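START domain-containing protein 10 (Homo sapiens, PDB 6SER) transfers phosphatidylcholine and phosphatidylethanolamine between membranes, preferring species with a palmitoyl or stearoyl chain at sn-1 and an unsaturated chain at sn-2. Local coordinates at residues T81-L86 with A141-M146; I89-K94 with P223-K228; T102-R107 with N111-Y116. All coordinates share one frame; numbering follows the deposited sequence.

Contact 1 of 3, residues T81-L86 with A141-M146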
loop_
_atom_site.group_PDB
_atom_site.type_symbol
_atom_site.label_atom_id
_atom_site.label_comp_id
_atom_site.label_asym_id
_atom_site.label_seq_id
_atom_site.Cartn_x
_atom_site.Cartn_y
_atom_site.Cartn_z
ATOM N N THR A 81 5.333 -13.972 -7.022
ATOM C CA THR A 81 3.885 -13.998 -7.204
ATOM C C THR A 81 3.203 -12.963 -6.320
ATOM O O THR A 81 2.320 -12.224 -6.775
ATOM C CB THR A 81 3.343 -15.395 -6.912
ATOM O OG1 THR A 81 3.911 -16.328 -7.839
ATOM C CG2 THR A 81 1.828 -15.411 -7.046
ATOM N N LEU A 82 3.607 -12.884 -5.057
ATOM C CA LEU A 82 3.087 -11.833 -4.195
ATOM C C LEU A 82 3.407 -10.452 -4.765
ATOM O O LEU A 82 2.584 -9.535 -4.687
ATOM C CB LEU A 82 3.658 -12.014 -2.793
ATOM C CG LEU A 82 3.161 -11.187 -1.614
ATOM C CD1 LEU A 82 1.644 -11.213 -1.483
ATOM C CD2 LEU A 82 3.794 -11.772 -0.405
ATOM N N TYR A 83 4.575 -10.303 -5.397
ATOM C CA TYR A 83 4.954 -9.025 -5.999
ATOM C C TYR A 83 4.022 -8.660 -7.153
ATOM O O TYR A 83 3.541 -7.523 -7.238
ATOM C CB TYR A 83 6.411 -9.098 -6.465
ATOM C CG TYR A 83 7.040 -7.793 -6.929
ATOM C CD1 TYR A 83 7.122 -6.685 -6.080
ATOM C CD2 TYR A 83 7.590 -7.682 -8.203
ATOM C CE1 TYR A 83 7.717 -5.496 -6.499
ATOM C CE2 TYR A 83 8.195 -6.500 -8.628
ATOM C CZ TYR A 83 8.254 -5.413 -7.777
ATOM O OH TYR A 83 8.839 -4.237 -8.208
ATOM N N ASP A 84 3.752 -9.618 -8.050
ATOM C CA ASP A 84 2.821 -9.377 -9.153
ATOM C C ASP A 84 1.459 -8.938 -8.640
ATOM O O ASP A 84 0.831 -8.027 -9.205
ATOM C CB ASP A 84 2.657 -10.642 -10.005
ATOM C CG ASP A 84 3.882 -10.954 -10.844
ATOM O OD1 ASP A 84 4.749 -10.062 -11.018
ATOM O OD2 ASP A 84 3.965 -12.094 -11.341
ATOM N N VAL A 85 0.983 -9.579 -7.572
ATOM C CA VAL A 85 -0.361 -9.311 -7.072
ATOM C C VAL A 85 -0.448 -7.901 -6.501
ATOM O O VAL A 85 -1.424 -7.178 -6.735
ATOM C CB VAL A 85 -0.743 -10.379 -6.036
ATOM C CG1 VAL A 85 -2.050 -10.019 -5.339
ATOM C CG2 VAL A 85 -0.825 -11.734 -6.717
ATOM N N LEU A 86 0.575 -7.484 -5.754
ATOM C CA LEU A 86 0.594 -6.113 -5.261
ATOM C C LEU A 86 0.653 -5.106 -6.403
ATOM O O LEU A 86 0.064 -4.026 -6.298
ATOM C CB LEU A 86 1.772 -5.910 -4.310
ATOM C CG LEU A 86 1.625 -6.632 -2.965
ATOM C CD1 LEU A 86 2.828 -6.387 -2.055
ATOM C CD2 LEU A 86 0.345 -6.202 -2.294
ATOM N N ALA A 141 16.810 -10.588 -3.465
ATOM C CA ALA A 141 15.707 -11.539 -3.440
ATOM C C ALA A 141 14.413 -10.934 -2.910
ATOM O O ALA A 141 13.353 -11.555 -3.058
ATOM C CB ALA A 141 16.085 -12.759 -2.595
ATOM N N ASP A 142 14.471 -9.745 -2.318
ATOM C CA ASP A 142 13.325 -9.109 -1.692
ATOM C C ASP A 142 12.762 -7.999 -2.569
ATOM O O ASP A 142 13.386 -7.556 -3.535
ATOM C CB ASP A 142 13.706 -8.542 -0.326
ATOM C CG ASP A 142 14.361 -9.574 0.556
ATOM O OD1 ASP A 142 15.061 -9.185 1.516
ATOM O OD2 ASP A 142 14.187 -10.780 0.268
ATOM N N TYR A 143 11.563 -7.549 -2.207
ATOM C CA TYR A 143 10.891 -6.462 -2.897
ATOM C C TYR A 143 10.336 -5.468 -1.885
ATOM O O TYR A 143 9.862 -5.844 -0.807
ATOM C CB TYR A 143 9.737 -6.961 -3.772
ATOM C CG TYR A 143 10.053 -8.033 -4.796
ATOM C CD1 TYR A 143 9.907 -9.383 -4.489
ATOM C CD2 TYR A 143 10.440 -7.694 -6.089
ATOM C CE1 TYR A 143 10.166 -10.376 -5.441
ATOM C CE2 TYR A 143 10.691 -8.668 -7.048
ATOM C CZ TYR A 143 10.558 -10.007 -6.718
ATOM O OH TYR A 143 10.818 -10.961 -7.674
ATOM N N ILE A 144 10.377 -4.192 -2.252
ATOM C CA ILE A 144 9.699 -3.144 -1.501
ATOM C C ILE A 144 8.826 -2.346 -2.456
ATOM O O ILE A 144 9.275 -1.959 -3.539
ATOM C CB ILE A 144 10.685 -2.206 -0.790
ATOM C CG1 ILE A 144 11.474 -2.964 0.273
ATOM C CG2 ILE A 144 9.943 -1.038 -0.166
ATOM C CD1 ILE A 144 12.451 -2.089 1.029
ATOM N N ILE A 145 7.584 -2.099 -2.053
ATOM C CA ILE A 145 6.700 -1.146 -2.707
ATOM C C ILE A 145 6.189 -0.209 -1.630
ATOM O O ILE A 145 5.580 -0.671 -0.660
ATOM C CB ILE A 145 5.515 -1.829 -3.404
ATOM C CG1 ILE A 145 5.964 -3.080 -4.146
ATOM C CG2 ILE A 145 4.871 -0.874 -4.382
ATOM C CD1 ILE A 145 4.828 -3.784 -4.833
ATOM N N MET A 146 6.425 1.096 -1.796
ATOM C CA MET A 146 5.942 2.122 -0.877
ATOM C C MET A 146 5.073 3.137 -1.606
ATOM O O MET A 146 5.165 3.307 -2.826
ATOM C CB MET A 146 7.081 2.901 -0.218
ATOM C CG MET A 146 8.336 2.137 -0.073
ATOM S SD MET A 146 9.562 3.131 0.751
ATOM C CE MET A 146 10.072 4.196 -0.570
#
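An offset stack of Tyr-83 on Tyr-143, extended by Leu-86 and Ile-145, is an apolar helix-on-sheet contact in the START domain, whose helix-grip fold curls a beta sheet around the C-terminal helix. Helix 79-87 lies against strand 142-151 at this point. The short axes run almost parallel, 14° apart and 9.7 Å at closest approach, so one turn of helix presents Tyr-83 and Leu-86 to the alternate strand residues Tyr-143 and Ile-145.

The two phenol rings carry most of the contact. Their planes are 18° apart and their centroids 3.9 Å; the side chains cross at about a right angle. The overlap is a shifted one. Tyr-143 CD2 sits above the middle of the Tyr-83 ring, 3.2 Å from its plane, whereas Tyr-83 covers the Tyr-143 ring nearer its rim, through CG. That same face of Tyr-143 also receives a CH-pi contact from Tyr-83 CB, 4.0 Å from the ring centroid. The trans first torsion of Tyr-83 (chi1 -171°) sends its ring away from the backbone N and across the strand side chain.

Side chains of strand 127-139 also touch the pair, Trp-136 on Tyr-83 and Pro-138 on Tyr-143, while the ring of His-87 meets Tyr-83 edge-to-face. A triethylene glycol molecule, probably from the crystallisation liquor, lies beside Ile-145, consistent with this surface bordering the internal lipid cavity.

Further along the strand, the extended arm of Ile-145 reaches between the two helix residues. Its terminal CD1 approaches Tyr-83 CE1 obliquely at 3.7 Å and, on the next turn, lies 3.8 Å from Leu-86 CB.

Contact 2 of 3, residues I89-K94 with P223-K228. With PO4 (phosphate ion), chain B.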
loop_
_atom_site.group_PDB
_atom_site.type_symbol
_atom_site.label_atom_id
_atom_site.label_comp_id
_atom_site.label_asym_id
_atom_site.label_seq_id
_atom_site.Cartn_x
_atom_site.Cartn_y
_atom_site.Cartn_z
ATOM N N ILE A 89 -2.806 -3.676 -10.817
ATOM C CA ILE A 89 -3.980 -2.828 -10.589
ATOM C C ILE A 89 -5.247 -3.501 -11.096
ATOM O O ILE A 89 -6.290 -3.470 -10.433
ATOM C CB ILE A 89 -3.792 -1.443 -11.240
ATOM C CG1 ILE A 89 -2.827 -0.595 -10.422
ATOM C CG2 ILE A 89 -5.117 -0.707 -11.332
ATOM C CD1 ILE A 89 -1.501 -0.429 -11.059
ATOM N N GLU A 90 -5.177 -4.118 -12.279
ATOM C CA GLU A 90 -6.364 -4.724 -12.876
ATOM C C GLU A 90 -6.929 -5.837 -12.003
ATOM O O GLU A 90 -8.148 -5.935 -11.818
ATOM C CB GLU A 90 -6.029 -5.269 -14.264
ATOM C CG GLU A 90 -7.160 -6.066 -14.852
ATOM C CD GLU A 90 -6.821 -6.706 -16.199
ATOM O OE1 GLU A 90 -7.767 -6.971 -16.954
ATOM O OE2 GLU A 90 -5.635 -6.948 -16.499
ATOM N N TYR A 91 -6.055 -6.702 -11.479
ATOM C CA TYR A 91 -6.451 -7.808 -10.609
ATOM C C TYR A 91 -7.091 -7.347 -9.298
ATOM O O TYR A 91 -7.868 -8.109 -8.718
ATOM C CB TYR A 91 -5.220 -8.663 -10.301
ATOM C CG TYR A 91 -5.490 -9.987 -9.627
ATOM C CD1 TYR A 91 -6.396 -10.893 -10.165
ATOM C CD2 TYR A 91 -4.800 -10.355 -8.470
ATOM C CE1 TYR A 91 -6.622 -12.126 -9.561
ATOM C CE2 TYR A 91 -5.019 -11.584 -7.860
ATOM C CZ TYR A 91 -5.927 -12.462 -8.407
ATOM O OH TYR A 91 -6.145 -13.673 -7.801
ATOM N N ARG A 92 -6.784 -6.131 -8.820
ATOM C CA ARG A 92 -7.345 -5.652 -7.554
ATOM C C ARG A 92 -8.856 -5.796 -7.523
ATOM O O ARG A 92 -9.426 -6.241 -6.523
ATOM C CB ARG A 92 -6.966 -4.189 -7.306
ATOM C CG ARG A 92 -5.805 -3.974 -6.342
ATOM C CD ARG A 92 -6.230 -3.939 -4.860
ATOM N NE ARG A 92 -5.049 -3.854 -3.998
ATOM C CZ ARG A 92 -5.058 -3.563 -2.698
ATOM N NH1 ARG A 92 -6.198 -3.312 -2.069
ATOM N NH2 ARG A 92 -3.912 -3.514 -2.027
ATOM N N LYS A 93 -9.527 -5.430 -8.609
ATOM C CA LYS A 93 -10.983 -5.525 -8.615
ATOM C C LYS A 93 -11.480 -6.960 -8.587
ATOM O O LYS A 93 -12.652 -7.184 -8.285
ATOM C CB LYS A 93 -11.553 -4.814 -9.830
ATOM C CG LYS A 93 -11.611 -3.320 -9.659
ATOM C CD LYS A 93 -12.030 -2.664 -10.955
ATOM C CE LYS A 93 -12.116 -1.172 -10.781
ATOM N NZ LYS A 93 -12.471 -0.498 -12.052
ATOM N N LYS A 94 -10.626 -7.934 -8.895
ATOM C CA LYS A 94 -11.064 -9.321 -8.839
ATOM C C LYS A 94 -11.199 -9.808 -7.398
ATOM O O LYS A 94 -12.188 -10.470 -7.064
ATOM C CB LYS A 94 -10.100 -10.212 -9.633
ATOM C CG LYS A 94 -10.506 -11.682 -9.716
ATOM C CD LYS A 94 -11.749 -11.911 -10.582
ATOM C CE LYS A 94 -12.144 -13.394 -10.590
ATOM N NZ LYS A 94 -13.340 -13.673 -11.438
ATOM N N PRO A 223 -1.912 -17.062 -10.685
ATOM C CA PRO A 223 -1.348 -17.617 -11.935
ATOM C C PRO A 223 -2.401 -18.029 -12.949
ATOM O O PRO A 223 -2.271 -17.697 -14.134
ATOM C CB PRO A 223 -0.520 -18.811 -11.437
ATOM C CG PRO A 223 -0.098 -18.390 -10.035
ATOM C CD PRO A 223 -1.330 -17.720 -9.495
ATOM N N GLU A 224 -3.466 -18.705 -12.505
ATOM C CA GLU A 224 -4.532 -19.109 -13.418
ATOM C C GLU A 224 -5.294 -17.905 -13.959
ATOM O O GLU A 224 -5.608 -17.849 -15.154
ATOM C CB GLU A 224 -5.491 -20.071 -12.718
ATOM C CG GLU A 224 -4.917 -21.469 -12.509
ATOM C CD GLU A 224 -5.835 -22.367 -11.695
ATOM O OE1 GLU A 224 -6.634 -21.837 -10.889
ATOM O OE2 GLU A 224 -5.759 -23.604 -11.866
ATOM N N TRP A 225 -5.610 -16.938 -13.095
ATOM C CA TRP A 225 -6.301 -15.740 -13.558
ATOM C C TRP A 225 -5.443 -14.958 -14.551
ATOM O O TRP A 225 -5.930 -14.516 -15.599
ATOM C CB TRP A 225 -6.682 -14.861 -12.365
ATOM C CG TRP A 225 -7.468 -13.655 -12.755
ATOM C CD1 TRP A 225 -8.829 -13.541 -12.809
ATOM C CD2 TRP A 225 -6.942 -12.387 -13.154
ATOM N NE1 TRP A 225 -9.183 -12.279 -13.211
ATOM C CE2 TRP A 225 -8.044 -11.548 -13.430
ATOM C CE3 TRP A 225 -5.646 -11.877 -13.299
ATOM C CZ2 TRP A 225 -7.890 -10.223 -13.851
ATOM C CZ3 TRP A 225 -5.494 -10.555 -13.710
ATOM C CH2 TRP A 225 -6.611 -9.746 -13.986
ATOM N N LYS A 226 -4.161 -14.775 -14.231
ATOM C CA LYS A 226 -3.299 -13.955 -15.078
ATOM C C LYS A 226 -3.049 -14.623 -16.426
ATOM O O LYS A 226 -2.846 -13.934 -17.432
ATOM C CB LYS A 226 -1.983 -13.669 -14.337
ATOM C CG LYS A 226 -1.016 -12.714 -15.041
ATOM C CD LYS A 226 -1.708 -11.440 -15.535
ATOM C CE LYS A 226 -0.674 -10.430 -16.027
ATOM N NZ LYS A 226 -1.300 -9.348 -16.820
ATOM N N GLN A 227 -3.068 -15.961 -16.461
ATOM C CA GLN A 227 -2.979 -16.693 -17.720
ATOM C C GLN A 227 -4.150 -16.371 -18.647
ATOM O O GLN A 227 -4.000 -16.418 -19.869
ATOM C CB GLN A 227 -2.922 -18.193 -17.437
ATOM C CG GLN A 227 -2.892 -19.051 -18.677
ATOM C CD GLN A 227 -1.700 -18.738 -19.547
ATOM O OE1 GLN A 227 -0.577 -18.620 -19.053
ATOM N NE2 GLN A 227 -1.937 -18.582 -20.850
ATOM N N LYS A 228 -5.315 -16.039 -18.096
ATOM C CA LYS A 228 -6.456 -15.657 -18.918
ATOM C C LYS A 228 -6.512 -14.164 -19.222
ATOM O O LYS A 228 -7.441 -13.728 -19.911
ATOM C CB LYS A 228 -7.770 -16.068 -18.244
ATOM C CG LYS A 228 -7.921 -17.557 -17.974
ATOM C CD LYS A 228 -9.220 -17.847 -17.231
ATOM C CE LYS A 228 -9.266 -19.293 -16.763
ATOM N NZ LYS A 228 -10.441 -19.557 -15.888
HETATM P P PO4 B . -12.684 -12.069 -15.079
HETATM O O1 PO4 B . -11.834 -11.210 -14.325
HETATM O O2 PO4 B . -14.018 -11.709 -14.887
HETATM O O3 PO4 B . -12.479 -13.379 -14.645
HETATM O O4 PO4 B . -12.388 -11.964 -16.468
HETATM O O HOH W 1 -3.145 -8.093 -15.403
#
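Tyr-91 and Trp-225 bring their rings together between two helices through trans first torsions (chi1 -169° and -176°), each CG lying opposite the backbone N. The contact joins helix 89-95 of the START domain to the last turn of the long C-terminal helix 197-227, the helix that the sheet of this helix-grip fold wraps around.

Tyr-91 CD1 and CE1 lie over a face of the indole. CD1 of Tyr-91 comes to 3.4 Å from Trp-225 CE3, but the planes are inclined by 49°, so the rings neither stack flat nor meet at right angles. Tyr-91 is pinned at its far end by a hydrogen bond from OH to the carbonyl of Ala-218, about two turns back on the same long helix.

Glu-90 comes in at the indole rim, CG lying close to the ring plane and CD 3.8 Å from Trp-225 CH2, with the carboxylate nearly perpendicular to the indole. Lys-226 NZ is shared among a water 2.6 Å away, which lies near Glu-90 OE2, and the carbonyls of His-229, Leu-230 and Phe-233, more acceptors than it has protons.

The Lys-94 chain passes obliquely across the pyrrole part of Trp-225, with CD 3.7 Å from NE1. A phosphate ion, probably from the crystallisation liquor, is bound by His-229 NE2, weakly by Lys-94 NZ, and by Trp-225 NE1, which donates to its O1 at 3.1 Å.

Contact 3 of 3, residues T102-R107 with N111-Y116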
loop_
_atom_site.group_PDB
_atom_site.type_symbol
_atom_site.label_atom_id
_atom_site.label_comp_id
_atom_site.label_asym_id
_atom_site.label_seq_id
_atom_site.Cartn_x
_atom_site.Cartn_y
_atom_site.Cartn_z
ATOM N N THR A 102 -9.748 1.956 -9.296
ATOM C CA THR A 102 -8.314 2.098 -9.064
ATOM C C THR A 102 -7.589 2.042 -10.401
ATOM O O THR A 102 -7.882 1.180 -11.233
ATOM C CB THR A 102 -7.772 1.024 -8.099
ATOM O OG1 THR A 102 -6.375 1.249 -7.867
ATOM C CG2 THR A 102 -7.961 -0.401 -8.664
ATOM N N PHE A 103 -6.647 2.959 -10.599
ATOM C CA PHE A 103 -5.903 3.038 -11.852
ATOM C C PHE A 103 -4.712 3.953 -11.645
ATOM O O PHE A 103 -4.743 4.839 -10.789
ATOM C CB PHE A 103 -6.776 3.572 -12.993
ATOM C CG PHE A 103 -7.480 4.858 -12.664
ATOM C CD1 PHE A 103 -6.860 6.083 -12.866
ATOM C CD2 PHE A 103 -8.769 4.839 -12.137
ATOM C CE1 PHE A 103 -7.518 7.277 -12.549
ATOM C CE2 PHE A 103 -9.436 6.017 -11.828
ATOM C CZ PHE A 103 -8.808 7.241 -12.034
ATOM N N ASP A 104 -3.668 3.733 -12.433
ATOM C CA ASP A 104 -2.541 4.652 -12.418
ATOM C C ASP A 104 -2.870 5.872 -13.259
ATOM O O ASP A 104 -3.649 5.800 -14.213
ATOM C CB ASP A 104 -1.272 3.982 -12.946
ATOM C CG ASP A 104 -0.641 3.050 -11.928
ATOM O OD1 ASP A 104 -0.920 3.212 -10.718
ATOM O OD2 ASP A 104 0.135 2.161 -12.338
ATOM N N ILE A 105 -2.268 6.996 -12.893
ATOM C CA ILE A 105 -2.522 8.277 -13.539
ATOM C C ILE A 105 -1.382 8.667 -14.463
ATOM O O ILE A 105 -1.599 9.083 -15.603
ATOM C CB ILE A 105 -2.765 9.365 -12.471
ATOM C CG1 ILE A 105 -4.055 9.068 -11.694
ATOM C CG2 ILE A 105 -2.760 10.767 -13.110
ATOM C CD1 ILE A 105 -4.277 9.969 -10.498
ATOM N N ALA A 106 -0.155 8.547 -13.976
ATOM C CA ALA A 106 0.999 8.970 -14.745
ATOM C C ALA A 106 2.236 8.346 -14.133
ATOM O O ALA A 106 2.230 7.890 -12.988
ATOM C CB ALA A 106 1.122 10.500 -14.783
ATOM N N ARG A 107 3.300 8.351 -14.910
ATOM C CA ARG A 107 4.578 7.810 -14.499
ATOM C C ARG A 107 5.536 8.959 -14.205
ATOM O O ARG A 107 5.511 9.996 -14.879
ATOM C CB ARG A 107 5.121 6.880 -15.591
ATOM C CG ARG A 107 6.620 6.724 -15.588
ATOM C CD ARG A 107 7.044 5.364 -16.129
ATOM N NE ARG A 107 6.380 5.005 -17.383
ATOM C CZ ARG A 107 6.746 5.452 -18.581
ATOM N NH1 ARG A 107 7.763 6.296 -18.696
ATOM N NH2 ARG A 107 6.088 5.059 -19.665
ATOM N N ASN A 111 10.561 3.430 -12.045
ATOM C CA ASN A 111 9.985 2.679 -10.930
ATOM C C ASN A 111 9.225 3.591 -9.961
ATOM O O ASN A 111 9.192 3.340 -8.757
ATOM C CB ASN A 111 11.063 1.883 -10.183
ATOM C CG ASN A 111 12.138 2.771 -9.564
ATOM O OD1 ASN A 111 12.565 3.757 -10.156
ATOM N ND2 ASN A 111 12.578 2.417 -8.358
ATOM N N ALA A 112 8.584 4.652 -10.459
ATOM C CA ALA A 112 7.735 5.481 -9.600
ATOM C C ALA A 112 6.595 6.060 -10.419
ATOM O O ALA A 112 6.831 6.589 -11.506
ATOM C CB ALA A 112 8.520 6.618 -8.942
ATOM N N ASP A 113 5.370 5.973 -9.901
ATOM C CA ASP A 113 4.233 6.533 -10.612
ATOM C C ASP A 113 3.246 7.141 -9.619
ATOM O O ASP A 113 3.473 7.167 -8.405
ATOM C CB ASP A 113 3.585 5.481 -11.528
ATOM C CG ASP A 113 2.998 4.308 -10.780
ATOM O OD1 ASP A 113 2.893 4.363 -9.540
ATOM O OD2 ASP A 113 2.636 3.314 -11.447
ATOM N N VAL A 114 2.149 7.656 -10.164
ATOM C CA VAL A 114 1.078 8.282 -9.405
ATOM C C VAL A 114 -0.220 7.585 -9.779
ATOM O O VAL A 114 -0.490 7.363 -10.965
ATOM C CB VAL A 114 0.986 9.798 -9.684
ATOM C CG1 VAL A 114 -0.046 10.456 -8.749
ATOM C CG2 VAL A 114 2.346 10.442 -9.526
ATOM N N GLY A 115 -1.037 7.264 -8.770
ATOM C CA GLY A 115 -2.235 6.484 -8.999
ATOM C C GLY A 115 -3.368 6.866 -8.072
ATOM O O GLY A 115 -3.219 7.673 -7.140
ATOM N N TYR A 116 -4.521 6.248 -8.346
ATOM C CA TYR A 116 -5.795 6.585 -7.743
ATOM C C TYR A 116 -6.436 5.321 -7.206
ATOM O O TYR A 116 -6.356 4.264 -7.835
ATOM C CB TYR A 116 -6.740 7.230 -8.765
ATOM C CG TYR A 116 -8.085 7.567 -8.185
ATOM C CD1 TYR A 116 -8.281 8.760 -7.487
ATOM C CD2 TYR A 116 -9.156 6.705 -8.325
ATOM C CE1 TYR A 116 -9.500 9.083 -6.946
ATOM C CE2 TYR A 116 -10.378 7.027 -7.798
ATOM C CZ TYR A 116 -10.544 8.214 -7.098
ATOM O OH TYR A 116 -11.761 8.537 -6.551
#
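Ile-105 and Ala-106 both turn their amides to the carbonyl of Val-114, and this doubled grip is the tight centre of the contact between strands 99-109 and 112-119. Ile-105 N donates to Val-114 O at 2.6 Å, lying in the carbonyl plane; Ala-106 N reaches the same oxygen at 3.3 Å from a tilted position. The extra residue is accommodated by Ile-105, whose psi of -47° departs from the extended conformation. Beyond the bulge the pairing resumes with Val-114 N bound to Ala-106 O at 2.8 Å, and before it with Tyr-116 N bound to Phe-103 O, also at 2.8 Å.

Asp-104 and Asp-113 project from the same face, their OD2 atoms only 2.9 Å apart and their carboxylates turned 62° against each other. Such proximity would probably be unfavourable alone, but Arg-134 NH1 of strand 127-139 makes a salt bridge to each OD2, probably offsetting the charges. On this face too, toward the hairpin turn, partly exposed Arg-107 makes a weak hydrogen bond from NE to Ser-242.

On the opposite face the looser element is the Phe-103 ring, partly exposed and barely overlapping the buried Tyr-116 ring beside it. The two are nearly parallel but slid apart, touching mainly through Phe-103 CE2 and Tyr-116 CD2 at 3.6 Å. Tyr-116 CB sits over the Phe-103 face, 4.0 Å from its centroid, and Tyr-116 OH is hydrogen-bonded to Asp-129 OD2.

Two successive residues opposite one partner define a classic beta bulge, set here in an antiparallel beta hairpin of the START sheet.

In the fold
The three contacts lie in a single START domain, their centres 15 to 18 Å apart. Helices 79-87 and 89-95 and strand 99-109 follow one another directly, so the first segments of contacts 1, 2 and 3 lie on consecutive elements; their second segments come later, and contact 3 closes first, then contact 1, then contact 2. Contacts 1 and 3 reach the same curved sheet, about 7 Å apart at their nearest atoms. Contact 2 touches both neighbours, Val-85 packing on Tyr-91 and Ile-89 on Asp-104 and Thr-102. The helical layer is thus tied to the sheet and to the C-terminal helix, the elements that in START proteins enclose the lipid.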